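Local coordinates for MexT protein (Pseudomonas aeruginosa, PDB 6L33) that activates transcription of the MexEF-OprN efflux pump as a LysR-type regulator, this piece being its regulatory domain, which probably senses effectors, at residues F10-L22 and S55-E67. Residues are numbered along the deposited sequence; the frame is centred on the assembly and turned at random.
Sequences FRIGLSDDVEFGL and SGEISVGVSYTDE
Parallel strand pairing in the first sheet of the LysR regulatory domain joins strand 9-14 to strand 60-62 through Gly13 and Val62. Gly13 N donates to Val60 O at 2.9 Å, and Gly13 O accepts Val62 N at 2.8 Å. Ser15 N carries the pattern on to Val62 O, while Ser59 N donates to Arg11 O. Where Gly13 lacks a side chain, Ile58 fills the face, its CG2 lying 3.5 Å from Gly13 N and its CD1 beside Gly13 CA.

On the other face, Ile12 and Val60 run side by side, as do Leu14 and Val62, with Leu14 CD2 3.6 Å from Val62 CB. Val62 places CG1 anti to its own N (chi1 -175°), which carries that methyl to Val18 CG1 of helix 18-33 at 3.9 Å, the side chains crossing near a right angle. Leu22 CD1, one turn on, is a looser neighbour of Val62 CG1 at 4.3 Å. Two such sheet-and-helix lobes make up this periplasmic-binding-protein fold, and the C-terminal ends of these two strands face the cleft between them. Tyr64 OH donates to Asp17 OD2 at 2.6 Å, nearly in line with its C-O bond; OD2 sits at the ring edge, the carboxylate turned 40° from the ring plane. Ser15 OG approaches Asp17 OD1 at 2.5 Å, a doubtfully short distance. Tyr156 of helix 155-164, in the other lobe, packs against Asp17 and Tyr64.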
# COMPACT_ATOMS: atom_id res chain seq x y z
N PHE B 10 -2.51 -7.28 -19.01
CA PHE B 10 -1.41 -7.92 -18.31
C PHE B 10 -1.54 -7.67 -16.81
O PHE B 10 -1.89 -6.56 -16.38
CB PHE B 10 -0.07 -7.40 -18.83
CG PHE B 10 0.34 -7.99 -20.15
CD1 PHE B 10 0.37 -9.36 -20.32
CD2 PHE B 10 0.67 -7.18 -21.22
CE1 PHE B 10 0.74 -9.91 -21.53
CE2 PHE B 10 1.03 -7.72 -22.43
CZ PHE B 10 1.07 -9.09 -22.59
N ARG B 11 -1.26 -8.70 -16.03
CA ARG B 11 -1.37 -8.65 -14.57
C ARG B 11 -0.01 -8.95 -13.97
O ARG B 11 0.53 -10.05 -14.17
CB ARG B 11 -2.43 -9.63 -14.07
CG ARG B 11 -3.84 -9.27 -14.50
CD ARG B 11 -4.80 -10.45 -14.38
NE ARG B 11 -6.14 -10.11 -14.87
CZ ARG B 11 -6.53 -10.25 -16.14
NH1 ARG B 11 -7.76 -9.91 -16.49
NH2 ARG B 11 -5.70 -10.73 -17.05
N ILE B 12 0.55 -7.99 -13.24
CA ILE B 12 1.86 -8.12 -12.63
C ILE B 12 1.76 -7.77 -11.15
O ILE B 12 0.85 -7.05 -10.72
CB ILE B 12 2.93 -7.24 -13.32
CG1 ILE B 12 2.69 -5.77 -13.01
CG2 ILE B 12 2.95 -7.48 -14.82
CD1 ILE B 12 3.75 -4.84 -13.59
N GLY B 13 2.71 -8.28 -10.37
CA GLY B 13 2.79 -7.99 -8.95
C GLY B 13 4.05 -7.20 -8.65
O GLY B 13 5.13 -7.51 -9.15
N LEU B 14 3.90 -6.17 -7.83
CA LEU B 14 5.02 -5.29 -7.52
C LEU B 14 5.08 -5.00 -6.03
O LEU B 14 4.05 -4.74 -5.40
CB LEU B 14 4.94 -3.97 -8.30
CG LEU B 14 5.11 -4.01 -9.82
CD1 LEU B 14 5.02 -2.60 -10.39
CD2 LEU B 14 6.44 -4.66 -10.21
N SER B 15 6.28 -5.06 -5.48
CA SER B 15 6.51 -4.54 -4.14
C SER B 15 6.22 -3.05 -4.12
O SER B 15 6.39 -2.35 -5.12
CB SER B 15 7.96 -4.81 -3.71
OG SER B 15 8.22 -4.26 -2.43
N ASP B 16 5.74 -2.56 -2.97
CA ASP B 16 5.24 -1.18 -2.93
C ASP B 16 6.36 -0.17 -3.12
O ASP B 16 6.12 0.92 -3.65
CB ASP B 16 4.48 -0.93 -1.62
CG ASP B 16 5.40 -0.72 -0.43
OD1 ASP B 16 5.93 -1.72 0.10
OD2 ASP B 16 5.57 0.44 -0.02
N ASP B 17 7.59 -0.50 -2.73
CA ASP B 17 8.70 0.41 -2.98
C ASP B 17 9.15 0.36 -4.44
O ASP B 17 9.42 1.40 -5.04
CB ASP B 17 9.87 0.10 -2.04
CG ASP B 17 10.26 -1.37 -2.05
OD1 ASP B 17 9.56 -2.17 -2.70
OD2 ASP B 17 11.27 -1.72 -1.40
N VAL B 18 9.21 -0.84 -5.02
CA VAL B 18 9.60 -0.99 -6.42
C VAL B 18 8.65 -0.23 -7.34
O VAL B 18 9.07 0.31 -8.37
CB VAL B 18 9.66 -2.49 -6.79
CG1 VAL B 18 9.89 -2.67 -8.29
CG2 VAL B 18 10.75 -3.19 -6.00
N GLU B 19 7.37 -0.17 -6.97
CA GLU B 19 6.37 0.49 -7.81
C GLU B 19 6.71 1.95 -8.07
O GLU B 19 6.38 2.48 -9.14
CB GLU B 19 5.00 0.37 -7.14
CG GLU B 19 3.89 1.13 -7.82
CD GLU B 19 2.53 0.51 -7.58
OE1 GLU B 19 1.51 1.16 -7.89
OE2 GLU B 19 2.49 -0.64 -7.09
N PHE B 20 7.38 2.62 -7.13
CA PHE B 20 7.66 4.05 -7.29
C PHE B 20 8.62 4.30 -8.45
O PHE B 20 8.40 5.19 -9.27
CB PHE B 20 8.21 4.63 -5.99
CG PHE B 20 7.16 4.86 -4.94
CD1 PHE B 20 6.38 6.00 -4.96
CD2 PHE B 20 6.95 3.92 -3.95
CE1 PHE B 20 5.42 6.21 -3.99
CE2 PHE B 20 5.99 4.12 -2.98
CZ PHE B 20 5.22 5.27 -3.00
N GLY B 21 9.70 3.53 -8.52
CA GLY B 21 10.71 3.76 -9.54
C GLY B 21 10.46 3.04 -10.85
O GLY B 21 10.73 3.59 -11.92
N LEU B 22 9.93 1.82 -10.78
CA LEU B 22 9.79 0.99 -11.97
C LEU B 22 8.60 1.41 -12.82
O LEU B 22 8.69 1.45 -14.06
CB LEU B 22 9.66 -0.48 -11.57
CG LEU B 22 9.60 -1.57 -12.64
CD1 LEU B 22 10.21 -2.85 -12.10
CD2 LEU B 22 8.17 -1.84 -13.10
N SER B 55 -2.06 -18.95 -8.04
CA SER B 55 -3.49 -18.74 -8.25
C SER B 55 -3.81 -18.07 -9.59
O SER B 55 -4.98 -18.05 -9.98
CB SER B 55 -4.07 -17.89 -7.12
OG SER B 55 -3.47 -16.61 -7.09
N GLY B 56 -2.81 -17.54 -10.29
CA GLY B 56 -3.05 -16.88 -11.55
C GLY B 56 -3.33 -15.40 -11.47
O GLY B 56 -3.68 -14.80 -12.49
N GLU B 57 -3.17 -14.78 -10.29
CA GLU B 57 -3.48 -13.36 -10.15
C GLU B 57 -2.47 -12.49 -10.88
O GLU B 57 -2.80 -11.37 -11.29
CB GLU B 57 -3.53 -12.99 -8.67
CG GLU B 57 -4.77 -13.48 -7.95
CD GLU B 57 -4.70 -13.28 -6.45
OE1 GLU B 57 -4.00 -14.06 -5.78
OE2 GLU B 57 -5.33 -12.33 -5.94
N ILE B 58 -1.23 -12.96 -11.02
CA ILE B 58 -0.20 -12.26 -11.78
C ILE B 58 0.51 -13.28 -12.65
O ILE B 58 0.53 -14.48 -12.37
CB ILE B 58 0.82 -11.52 -10.88
CG1 ILE B 58 1.67 -12.52 -10.08
CG2 ILE B 58 0.11 -10.53 -9.95
CD1 ILE B 58 2.76 -11.88 -9.24
N SER B 59 1.10 -12.79 -13.74
CA SER B 59 1.97 -13.62 -14.56
C SER B 59 3.44 -13.45 -14.19
O SER B 59 4.23 -14.37 -14.41
CB SER B 59 1.79 -13.30 -16.04
OG SER B 59 2.27 -12.00 -16.35
N VAL B 60 3.80 -12.30 -13.62
CA VAL B 60 5.17 -12.02 -13.24
C VAL B 60 5.13 -11.02 -12.09
O VAL B 60 4.21 -10.21 -11.98
CB VAL B 60 5.99 -11.48 -14.43
CG1 VAL B 60 5.38 -10.19 -14.96
CG2 VAL B 60 7.46 -11.28 -14.06
N GLY B 61 6.12 -11.10 -11.21
CA GLY B 61 6.22 -10.18 -10.10
C GLY B 61 7.64 -9.71 -9.92
O GLY B 61 8.60 -10.44 -10.18
N VAL B 62 7.77 -8.47 -9.47
CA VAL B 62 9.04 -7.90 -9.05
C VAL B 62 8.88 -7.52 -7.59
O VAL B 62 8.22 -6.53 -7.26
CB VAL B 62 9.45 -6.69 -9.90
CG1 VAL B 62 10.84 -6.21 -9.50
CG2 VAL B 62 9.42 -7.05 -11.37
N SER B 63 9.50 -8.31 -6.71
CA SER B 63 9.23 -8.24 -5.28
C SER B 63 10.43 -8.78 -4.54
O SER B 63 11.29 -9.45 -5.12
CB SER B 63 7.97 -9.04 -4.92
OG SER B 63 7.60 -8.84 -3.57
N TYR B 64 10.49 -8.48 -3.24
CA TYR B 64 11.30 -9.30 -2.36
C TYR B 64 10.71 -10.70 -2.32
O TYR B 64 9.49 -10.87 -2.24
CB TYR B 64 11.35 -8.69 -0.95
CG TYR B 64 11.85 -7.27 -0.94
CD1 TYR B 64 13.21 -6.99 -1.04
CD2 TYR B 64 10.97 -6.20 -0.84
CE1 TYR B 64 13.67 -5.69 -1.04
CE2 TYR B 64 11.42 -4.90 -0.84
CZ TYR B 64 12.77 -4.65 -0.93
OH TYR B 64 13.22 -3.35 -0.93
N THR B 65 11.57 -11.70 -2.42
CA THR B 65 11.12 -13.08 -2.49
C THR B 65 11.91 -13.94 -1.51
O THR B 65 13.11 -13.73 -1.32
CB THR B 65 11.25 -13.65 -3.90
OG1 THR B 65 12.63 -13.59 -4.31
CG2 THR B 65 10.40 -12.86 -4.89
N ASP B 66 11.22 -14.91 -0.90
CA ASP B 66 11.87 -15.89 -0.06
C ASP B 66 11.79 -17.22 -0.78
O ASP B 66 12.71 -17.57 -1.54
CB ASP B 66 11.23 -15.89 1.34
CG ASP B 66 11.94 -16.82 2.31
OD1 ASP B 66 12.99 -17.38 1.94
OD2 ASP B 66 11.43 -16.99 3.43
N GLU B 67 10.72 -17.99 -0.61
CA GLU B 67 10.52 -19.23 -1.35
C GLU B 67 9.43 -19.04 -2.40
O GLU B 67 8.51 -18.23 -2.23
CB GLU B 67 10.14 -20.38 -0.42
CG GLU B 67 10.96 -20.45 0.85
CD GLU B 67 12.29 -21.16 0.65
OE1 GLU B 67 13.08 -21.21 1.62
OE2 GLU B 67 12.53 -21.66 -0.46